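Local coordinates for adhesin (Streptococcus sanguinis SK1 = NCTC 7863, PDB 6VT2), which probably mediates bacterial adhesion by binding sialylated glycans of the host through tandem Siglec-like modules, at residues A[24-38]-A[64-78]. Numbering follows the deposited sequence.
With CA (calcium ion), chain H; SO4 (sulfate ion), chain L.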
ATOM      1  N   PHE A  24      15.159  37.146  -0.121  1.00 10.38           N
ATOM      2  CA  PHE A  24      15.099  37.533  -1.537  1.00 11.11           C
ATOM      3  C   PHE A  24      16.401  38.242  -1.838  1.00 12.30           C
ATOM      4  O   PHE A  24      17.068  38.493  -0.973  1.00 11.28           O
ATOM      5  CB  PHE A  24      13.866  38.371  -1.870  1.00 12.81           C
ATOM      6  CG  PHE A  24      13.785  39.721  -1.223  1.00  9.31           C
ATOM      7  CD1 PHE A  24      13.254  39.859   0.046  1.00 14.38           C
ATOM      8  CD2 PHE A  24      14.187  40.852  -1.908  1.00 11.74           C
ATOM      9  CE1 PHE A  24      13.113  41.112   0.608  1.00 12.79           C
ATOM     10  CE2 PHE A  24      14.064  42.101  -1.332  1.00 13.98           C
ATOM     11  CZ  PHE A  24      13.526  42.222  -0.080  1.00 11.38           C
ATOM     12  N   PHE A  25      16.715  38.457  -3.104  1.00 10.79           N
ATOM     13  CA  PHE A  25      18.003  39.045  -3.480  1.00 11.25           C
ATOM     14  C   PHE A  25      17.780  40.337  -4.237  1.00 12.10           C
ATOM     15  O   PHE A  25      16.816  40.442  -4.949  1.00 14.26           O
ATOM     16  CB  PHE A  25      18.816  38.009  -4.248  1.00 14.07           C
ATOM     17  CG  PHE A  25      19.327  36.928  -3.343  1.00 15.39           C
ATOM     18  CD1 PHE A  25      20.496  37.104  -2.628  1.00 18.51           C
ATOM     19  CD2 PHE A  25      18.595  35.772  -3.148  1.00 20.46           C
ATOM     20  CE1 PHE A  25      20.948  36.121  -1.770  1.00 19.42           C
ATOM     21  CE2 PHE A  25      19.050  34.794  -2.283  1.00 21.64           C
ATOM     22  CZ  PHE A  25      20.226  34.971  -1.603  1.00 19.86           C
ATOM     23  N   VAL A  26      18.678  41.262  -4.011  1.00 12.56           N
ATOM     24  CA  VAL A  26      18.676  42.542  -4.736  1.00 11.21           C
ATOM     25  C   VAL A  26      19.938  42.450  -5.591  1.00 15.23           C
ATOM     26  O   VAL A  26      20.832  41.921  -5.161  1.00 14.69           O
ATOM     27  CB  VAL A  26      18.721  43.725  -3.764  1.00 11.07           C
ATOM     28  CG1 VAL A  26      19.005  45.012  -4.519  1.00 11.80           C
ATOM     29  CG2 VAL A  26      17.465  43.822  -2.899  1.00 15.22           C
ATOM     30  N   GLU A  27      19.893  42.847  -6.835  1.00 11.61           N
ATOM     31  CA  GLU A  27      21.070  42.780  -7.731  1.00 10.13           C
ATOM     32  C   GLU A  27      21.425  44.203  -8.118  1.00 12.34           C
ATOM     33  O   GLU A  27      20.528  44.928  -8.410  1.00 13.54           O
ATOM     34  CB  GLU A  27      20.800  41.900  -8.938  1.00 13.60           C
ATOM     35  CG  GLU A  27      20.847  40.414  -8.622  1.00 17.32           C
ATOM     36  CD  GLU A  27      21.034  39.553  -9.857  1.00 25.58           C
ATOM     37  OE1 GLU A  27      20.669  39.997 -10.937  1.00 36.25           O
ATOM     38  OE2 GLU A  27      21.570  38.459  -9.737  1.00 45.30           O
ATOM     39  N   THR A  28      22.714  44.539  -8.037  1.00 11.10           N
ATOM     40  CA  THR A  28      23.161  45.911  -8.298  1.00  9.29           C
ATOM     41  C   THR A  28      24.289  45.886  -9.323  1.00 13.48           C
ATOM     42  O   THR A  28      25.086  45.116  -9.177  1.00 11.31           O
ATOM     43  CB  THR A  28      23.558  46.655  -7.019  1.00 10.96           C
ATOM     44  OG1 THR A  28      22.437  46.635  -6.139  1.00 15.01           O
ATOM     45  CG2 THR A  28      23.944  48.097  -7.258  1.00 14.05           C
ATOM     46  N   THR A  29      24.175  46.687 -10.363  1.00 12.45           N
ATOM     47  CA  THR A  29      25.422  46.774 -11.272  1.00 11.43           C
ATOM     48  C   THR A  29      25.810  48.236 -11.431  1.00 12.12           C
ATOM     49  O   THR A  29      25.093  49.066 -11.138  1.00 12.31           O
ATOM     50  CB  THR A  29      25.081  46.194 -12.643  1.00 15.62           C
ATOM     51  OG1 THR A  29      24.025  46.994 -13.153  1.00 18.38           O
ATOM     52  CG2 THR A  29      24.573  44.775 -12.616  1.00 13.37           C
ATOM     53  N   ASP A  30      26.989  48.459 -11.967  1.00 11.41           N
ATOM     54  CA  ASP A  30      27.436  49.829 -12.257  1.00 11.50           C
ATOM     55  C   ASP A  30      28.419  49.705 -13.398  1.00 15.05           C
ATOM     56  O   ASP A  30      29.201  48.841 -13.315  1.00 12.45           O
ATOM     57  CB  ASP A  30      28.037  50.502 -11.033  1.00 10.88           C
ATOM     58  CG  ASP A  30      28.289  51.979 -11.241  1.00 14.90           C
ATOM     59  OD1 ASP A  30      27.387  52.699 -11.113  1.00 15.30           O
ATOM     60  OD2 ASP A  30      29.422  52.335 -11.425  1.00 14.65           O
ATOM     61  N   ASP A  31      28.507  50.695 -14.268  1.00 15.74           N
ATOM     62  CA  ASP A  31      29.468  50.646 -15.393  1.00 14.73           C
ATOM     63  C   ASP A  31      30.923  50.745 -14.899  1.00 13.33           C
ATOM     64  O   ASP A  31      31.744  50.219 -15.521  1.00 16.42           O
ATOM     65  CB  ASP A  31      29.217  51.756 -16.399  1.00 14.30           C
ATOM     66  CG  ASP A  31      28.249  51.419 -17.526  1.00 33.42           C
ATOM     67  OD1 ASP A  31      27.656  50.337 -17.482  1.00 33.11           O
ATOM     68  OD2 ASP A  31      28.129  52.249 -18.432  1.00 28.10           O
ATOM     69  N   SER A  32      31.177  51.294 -13.722  1.00 13.10           N
ATOM     70  CA  SER A  32      32.516  51.288 -13.099  1.00 13.55           C
ATOM     71  C   SER A  32      32.879  49.861 -12.699  1.00 16.41           C
ATOM     72  O   SER A  32      33.994  49.633 -12.461  1.00 15.95           O
ATOM     73  CB  SER A  32      32.580  52.146 -11.884  1.00 12.63           C
ATOM     74  OG  SER A  32      31.878  51.550 -10.785  1.00 14.23           O
ATOM     75  N   GLY A  33      31.871  49.032 -12.433  1.00 12.44           N
ATOM     76  CA  GLY A  33      32.083  47.698 -11.942  1.00 13.46           C
ATOM     77  C   GLY A  33      32.202  47.579 -10.454  1.00 11.96           C
ATOM     78  O   GLY A  33      32.448  46.471  -9.994  1.00 11.67           O
ATOM     79  N   ARG A  34      32.178  48.675  -9.714  1.00 10.26           N
ATOM     80  CA  ARG A  34      32.347  48.643  -8.276  1.00 10.47           C
ATOM     81  C   ARG A  34      31.234  49.406  -7.564  1.00 11.47           C
ATOM     82  O   ARG A  34      31.032  50.603  -7.776  1.00 12.42           O
ATOM     83  CB  ARG A  34      33.724  49.196  -7.893  1.00 13.21           C
ATOM     84  CG  ARG A  34      33.951  49.198  -6.458  1.00 13.23           C
ATOM     85  CD  ARG A  34      35.366  49.664  -6.098  1.00 13.22           C
ATOM     86  NE  ARG A  34      35.474  49.811  -4.673  1.00 13.08           N
ATOM     87  CZ  ARG A  34      36.608  49.961  -3.989  1.00 15.45           C
ATOM     88  NH1 ARG A  34      37.755  49.885  -4.630  1.00 16.37           N
ATOM     89  NH2 ARG A  34      36.582  50.136  -2.692  1.00 18.72           N
ATOM     90  N   VAL A  35      30.587  48.719  -6.634  1.00  9.85           N
ATOM     91  CA  VAL A  35      29.603  49.310  -5.762  1.00 11.03           C
ATOM     92  C   VAL A  35      30.095  49.189  -4.330  1.00  9.75           C
ATOM     93  O   VAL A  35      30.573  48.122  -3.899  1.00 11.39           O
ATOM     94  CB  VAL A  35      28.257  48.615  -5.967  1.00 11.20           C
ATOM     95  CG1 VAL A  35      27.300  48.972  -4.843  1.00 10.78           C
ATOM     96  CG2 VAL A  35      27.708  48.961  -7.314  1.00 12.64           C
ATOM     97  N   ASN A  36      30.048  50.296  -3.628  1.00 10.44           N
ATOM     98  CA  ASN A  36      30.637  50.397  -2.324  1.00 10.73           C
ATOM     99  C   ASN A  36      29.602  50.288  -1.220  1.00 13.80           C
ATOM    100  O   ASN A  36      29.946  49.912  -0.112  1.00 15.70           O
ATOM    101  CB  ASN A  36      31.418  51.706  -2.197  1.00 11.16           C
ATOM    102  CG  ASN A  36      32.788  51.626  -2.772  1.00 13.22           C
ATOM    103  OD1 ASN A  36      33.093  50.730  -3.501  1.00 13.38           O
ATOM    104  ND2 ASN A  36      33.585  52.675  -2.529  1.00 16.35           N
ATOM    105  N   ARG A  37      28.346  50.632  -1.472  1.00 11.83           N
ATOM    106  CA  ARG A  37      27.321  50.560  -0.422  1.00 15.64           C
ATOM    107  C   ARG A  37      26.015  50.094  -1.050  1.00 12.53           C
ATOM    108  O   ARG A  37      25.737  50.471  -2.120  1.00 10.48           O
ATOM    109  CB  ARG A  37      27.033  51.926   0.202  1.00 17.59           C
ATOM    110  CG  ARG A  37      28.234  52.597   0.851  1.00 19.99           C
ATOM    111  CD  ARG A  37      27.959  53.958   1.404  1.00 36.00           C
ATOM    112  NE  ARG A  37      27.159  54.192   2.586  1.00 44.22           N
ATOM    113  CZ  ARG A  37      26.838  53.373   3.550  1.00 58.25           C
ATOM    114  NH1 ARG A  37      26.062  53.842   4.514  1.00 45.70           N
ATOM    115  NH2 ARG A  37      27.190  52.108   3.599  1.00 66.65           N
ATOM    116  N   VAL A  38      25.390  49.090  -0.368  1.00 13.20           N
ATOM    117  CA  VAL A  38      23.903  48.858  -0.677  1.00  9.97           C
ATOM    118  C   VAL A  38      23.203  48.994   0.683  1.00 13.04           C
ATOM    119  O   VAL A  38      23.645  48.438   1.594  1.00 14.25           O
ATOM    120  CB  VAL A  38      23.748  47.462  -1.283  1.00  9.75           C
ATOM    121  CG1 VAL A  38      22.280  47.129  -1.488  1.00 10.33           C
ATOM    122  CG2 VAL A  38      24.524  47.349  -2.585  1.00 11.34           C
ATOM    123  N   LEU A  64      31.081  43.596  -0.949  1.00 13.28           N
ATOM    124  CA  LEU A  64      30.934  45.044  -1.062  1.00 13.42           C
ATOM    125  C   LEU A  64      32.294  45.698  -1.253  1.00 13.61           C
ATOM    126  O   LEU A  64      33.322  45.240  -0.722  1.00 14.99           O
ATOM    127  CB  LEU A  64      30.308  45.626   0.195  1.00 19.00           C
ATOM    128  CG  LEU A  64      28.822  45.921   0.190  1.00 27.08           C
ATOM    129  CD1 LEU A  64      28.445  46.546   1.542  1.00 31.87           C
ATOM    130  CD2 LEU A  64      28.436  46.870  -0.940  1.00 18.48           C
ATOM    131  N   SER A  65      32.306  46.783  -2.046  1.00 12.26           N
ATOM    132  CA  SER A  65      33.450  47.686  -2.104  1.00 14.15           C
ATOM    133  C   SER A  65      34.693  46.952  -2.624  1.00 14.29           C
ATOM    134  O   SER A  65      35.821  47.102  -2.139  1.00 17.39           O
ATOM    135  CB  SER A  65      33.692  48.335  -0.738  1.00 15.79           C
ATOM    136  OG  SER A  65      34.454  49.513  -1.012  1.00 20.57           O
ATOM    137  N   VAL A  66      34.489  46.184  -3.674  1.00 11.78           N
ATOM    138  CA  VAL A  66      35.500  45.359  -4.310  1.00 11.26           C
ATOM    139  C   VAL A  66      35.476  45.688  -5.790  1.00 11.94           C
ATOM    140  O   VAL A  66      34.391  45.672  -6.401  1.00 12.10           O
ATOM    141  CB  VAL A  66      35.226  43.856  -4.083  1.00 14.16           C
ATOM    142  CG1 VAL A  66      36.022  42.973  -5.032  1.00 15.66           C
ATOM    143  CG2 VAL A  66      35.503  43.527  -2.678  1.00 15.78           C
ATOM    144  N   PRO A  67      36.618  45.998  -6.403  1.00 12.94           N
ATOM    145  CA  PRO A  67      36.657  46.201  -7.859  1.00 13.14           C
ATOM    146  C   PRO A  67      36.046  45.025  -8.602  1.00 13.47           C
ATOM    147  O   PRO A  67      36.332  43.871  -8.327  1.00 13.01           O
ATOM    148  CB  PRO A  67      38.155  46.341  -8.168  1.00 18.01           C
ATOM    149  CG  PRO A  67      38.770  46.688  -6.884  1.00 19.83           C
ATOM    150  CD  PRO A  67      37.944  46.135  -5.768  1.00 15.30           C
ATOM    151  N   GLY A  68      35.151  45.317  -9.529  1.00 11.57           N
ATOM    152  CA  GLY A  68      34.608  44.272 -10.326  1.00 12.09           C
ATOM    153  C   GLY A  68      33.482  43.522  -9.675  1.00 11.47           C
ATOM    154  O   GLY A  68      33.024  42.504 -10.209  1.00 12.17           O
ATOM    155  N   ASN A  69      32.988  44.041  -8.581  1.00 10.12           N
ATOM    156  CA  ASN A  69      31.949  43.337  -7.865  1.00 11.05           C
ATOM    157  C   ASN A  69      30.550  43.595  -8.385  1.00 11.97           C
ATOM    158  O   ASN A  69      29.632  42.992  -7.861  1.00 11.58           O
ATOM    159  CB  ASN A  69      31.919  43.676  -6.381  1.00 11.17           C
ATOM    160  CG  ASN A  69      31.488  45.102  -6.064  1.00 10.19           C
ATOM    161  OD1 ASN A  69      31.219  45.895  -6.945  1.00 10.69           O
ATOM    162  ND2 ASN A  69      31.434  45.433  -4.793  1.00 11.01           N
ATOM    163  N   ALA A  70      30.358  44.454  -9.359  1.00  9.79           N
ATOM    164  CA  ALA A  70      29.040  44.876  -9.737  1.00 11.45           C
ATOM    165  C   ALA A  70      28.930  45.096 -11.235  1.00 16.04           C
ATOM    166  O   ALA A  70      28.699  46.181 -11.724  1.00 15.53           O
ATOM    167  CB  ALA A  70      28.678  46.130  -8.975  1.00 10.89           C
ATOM    168  N   THR A  71      29.123  44.042 -11.966  1.00 16.95           N
ATOM    169  CA  THR A  71      29.050  44.104 -13.417  1.00 19.05           C
ATOM    170  C   THR A  71      27.746  43.462 -13.873  1.00 16.34           C
ATOM    171  O   THR A  71      27.174  42.605 -13.188  1.00 20.54           O
ATOM    172  CB  THR A  71      30.245  43.376 -14.067  1.00 18.70           C
ATOM    173  OG1 THR A  71      30.099  41.985 -13.779  1.00 21.74           O
ATOM    174  CG2 THR A  71      31.601  43.899 -13.537  1.00 22.64           C
ATOM    175  N   PRO A  72      27.309  43.756 -15.089  1.00 24.54           N
ATOM    176  CA  PRO A  72      26.164  43.004 -15.644  1.00 21.18           C
ATOM    177  C   PRO A  72      26.358  41.501 -15.656  1.00 25.06           C
ATOM    178  O   PRO A  72      25.426  40.756 -15.357  1.00 25.27           O
ATOM    179  CB  PRO A  72      26.028  43.577 -17.054  1.00 28.06           C
ATOM    180  CG  PRO A  72      26.636  44.929 -16.976  1.00 23.92           C
ATOM    181  CD  PRO A  72      27.791  44.828 -15.973  1.00 31.40           C
ATOM    182  N   ALA A  73      27.571  41.034 -15.933  1.00 23.17           N
ATOM    183  CA  ALA A  73      27.842  39.607 -15.948  1.00 24.97           C
ATOM    184  C   ALA A  73      27.778  38.981 -14.570  1.00 22.31           C
ATOM    185  O   ALA A  73      27.491  37.790 -14.448  1.00 26.83           O
ATOM    186  CB  ALA A  73      29.219  39.369 -16.575  1.00 29.88           C
ATOM    187  N   ASN A  74      28.176  39.767 -13.603  1.00 20.50           N
ATOM    188  CA  ASN A  74      28.313  39.306 -12.224  1.00 21.55           C
ATOM    189  C   ASN A  74      27.743  40.319 -11.263  1.00 20.07           C
ATOM    190  O   ASN A  74      28.464  41.062 -10.724  1.00 18.70           O
ATOM    191  CB  ASN A  74      29.781  38.966 -11.938  1.00 30.02           C
ATOM    192  CG  ASN A  74      30.246  37.728 -12.688  1.00 30.64           C
ATOM    193  OD1 ASN A  74      29.789  36.628 -12.419  1.00 31.05           O
ATOM    194  ND2 ASN A  74      31.088  37.911 -13.656  1.00 30.02           N
ATOM    195  N   PRO A  75      26.418  40.551 -11.217  1.00 15.62           N
ATOM    196  CA  PRO A  75      25.909  41.606 -10.390  1.00 14.06           C
ATOM    197  C   PRO A  75      26.211  41.443  -8.902  1.00 12.46           C
ATOM    198  O   PRO A  75      26.362  40.394  -8.435  1.00 15.53           O
ATOM    199  CB  PRO A  75      24.389  41.589 -10.559  1.00 16.71           C
ATOM    200  CG  PRO A  75      24.187  40.845 -11.834  1.00 21.67           C
ATOM    201  CD  PRO A  75      25.339  39.878 -11.933  1.00 18.49           C
ATOM    202  N   LEU A  76      26.297  42.560  -8.210  1.00 10.19           N
ATOM    203  CA  LEU A  76      26.499  42.519  -6.766  1.00 12.35           C
ATOM    204  C   LEU A  76      25.196  42.014  -6.147  1.00 11.35           C
ATOM    205  O   LEU A  76      24.195  42.570  -6.437  1.00 12.12           O
ATOM    206  CB  LEU A  76      26.794  43.915  -6.273  1.00 12.61           C
ATOM    207  CG  LEU A  76      27.037  43.924  -4.787  1.00 11.74           C
ATOM    208  CD1 LEU A  76      28.255  43.086  -4.434  1.00 12.36           C
ATOM    209  CD2 LEU A  76      27.176  45.336  -4.292  1.00 15.52           C
ATOM    210  N   ARG A  77      25.261  40.995  -5.309  1.00 11.70           N
ATOM    211  CA  ARG A  77      24.050  40.390  -4.741  1.00 12.43           C
ATOM    212  C   ARG A  77      23.861  40.774  -3.270  1.00 12.14           C
ATOM    213  O   ARG A  77      24.736  40.563  -2.511  1.00 12.62           O
ATOM    214  CB  ARG A  77      24.154  38.889  -4.918  1.00 14.57           C
ATOM    215  CG  ARG A  77      23.681  38.585  -6.315  1.00 21.87           C
ATOM    216  CD  ARG A  77      23.802  37.200  -6.773  1.00 41.94           C
ATOM    217  NE  ARG A  77      22.901  36.327  -6.094  1.00 32.03           N
ATOM    218  CZ  ARG A  77      21.647  36.096  -6.314  1.00 29.92           C
ATOM    219  NH1 ARG A  77      20.950  36.830  -7.146  1.00 35.29           N
ATOM    220  NH2 ARG A  77      21.095  35.126  -5.631  1.00 29.04           N
ATOM    221  N   THR A  78      22.700  41.304  -2.926  1.00  9.95           N
ATOM    222  CA  THR A  78      22.418  41.675  -1.540  1.00 11.66           C
ATOM    223  C   THR A  78      21.306  40.755  -1.075  1.00 13.60           C
ATOM    224  O   THR A  78      20.365  40.655  -1.767  1.00 12.92           O
ATOM    225  CB  THR A  78      21.964  43.120  -1.452  1.00  9.12           C
ATOM    226  OG1 THR A  78      23.060  43.946  -1.800  1.00 11.78           O
ATOM    227  CG2 THR A  78      21.456  43.514  -0.086  1.00 12.87           C
TER
HETATM  228 CA    CA H 702      28.585  54.681 -11.587  1.00 13.21          CA
HETATM  229  S   SO4 L 706      26.415  51.051   5.929  1.00158.41           S
HETATM  230  O1  SO4 L 706      26.212  50.633   7.280  1.00162.39           O
HETATM  231  O2  SO4 L 706      25.236  51.456   5.364  1.00160.94           O
HETATM  232  O3  SO4 L 706      27.383  52.085   5.976  1.00149.56           O
HETATM  233  O4  SO4 L 706      26.950  49.913   5.240  1.00149.55           O
HETATM  234  O   HOH W   1      23.010  44.439  -4.507  1.00 11.64           O
HETATM  235  O   HOH W   2      28.326  54.140 -13.838  1.00 16.73           O
HETATM  236  O   HOH W   3      35.580  48.027 -10.761  1.00 12.12           O
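F25 and R77 open a contact in which one loop ties together the two sheets of a beta sandwich. The R77 guanidinium lies flat over one face of the F25 ring, planes 20° apart, an off-centre cation-pi stack with NH2 3.4 Å from F25 CG. A bend at chi3 (69°) swings the guanidinium across to the neighbouring strand, over F25, where NH1 also forms a salt bridge with E27 OE2, on the anti side, tilted from the carboxylate plane. On the other face of the sheet from E27 and R77, V26 and T28 form antiparallel hydrogen-bonded pairs with T78 and L76; a water bridges T28 OG1, L76 O and T78 OG1, the last also bonded to T61. Past T28 the pairing with strand 76-83 ends, yet D30 N still donates to A70 O at 2.9 Å, just where the D30 carboxylate chelates calcium, a site shared with D2, T4, D104 and a water. G33 O then accepts from A70 N. R34, fully extended, lays its guanidinium over S65 O, and NH2 donates to S65 OG at 2.8 Å, while NE is held by N36 OD1. The N69 amide reads both polar backbone atoms of V35: OD1 takes V35 N on a lone pair, and ND2 gives V35 O an almost straight bond (176°) and also donates to N63 O. V35 CG2 presses on A70 CB, and V38 CG2 meets L76 CD2 tip to tip at 3.7 Å. Strand 21-29 runs between 7-9 and 76-83 in one sheet, while 35-41 edges the other beside 95-104, bulged at N36 and R37 opposite E103.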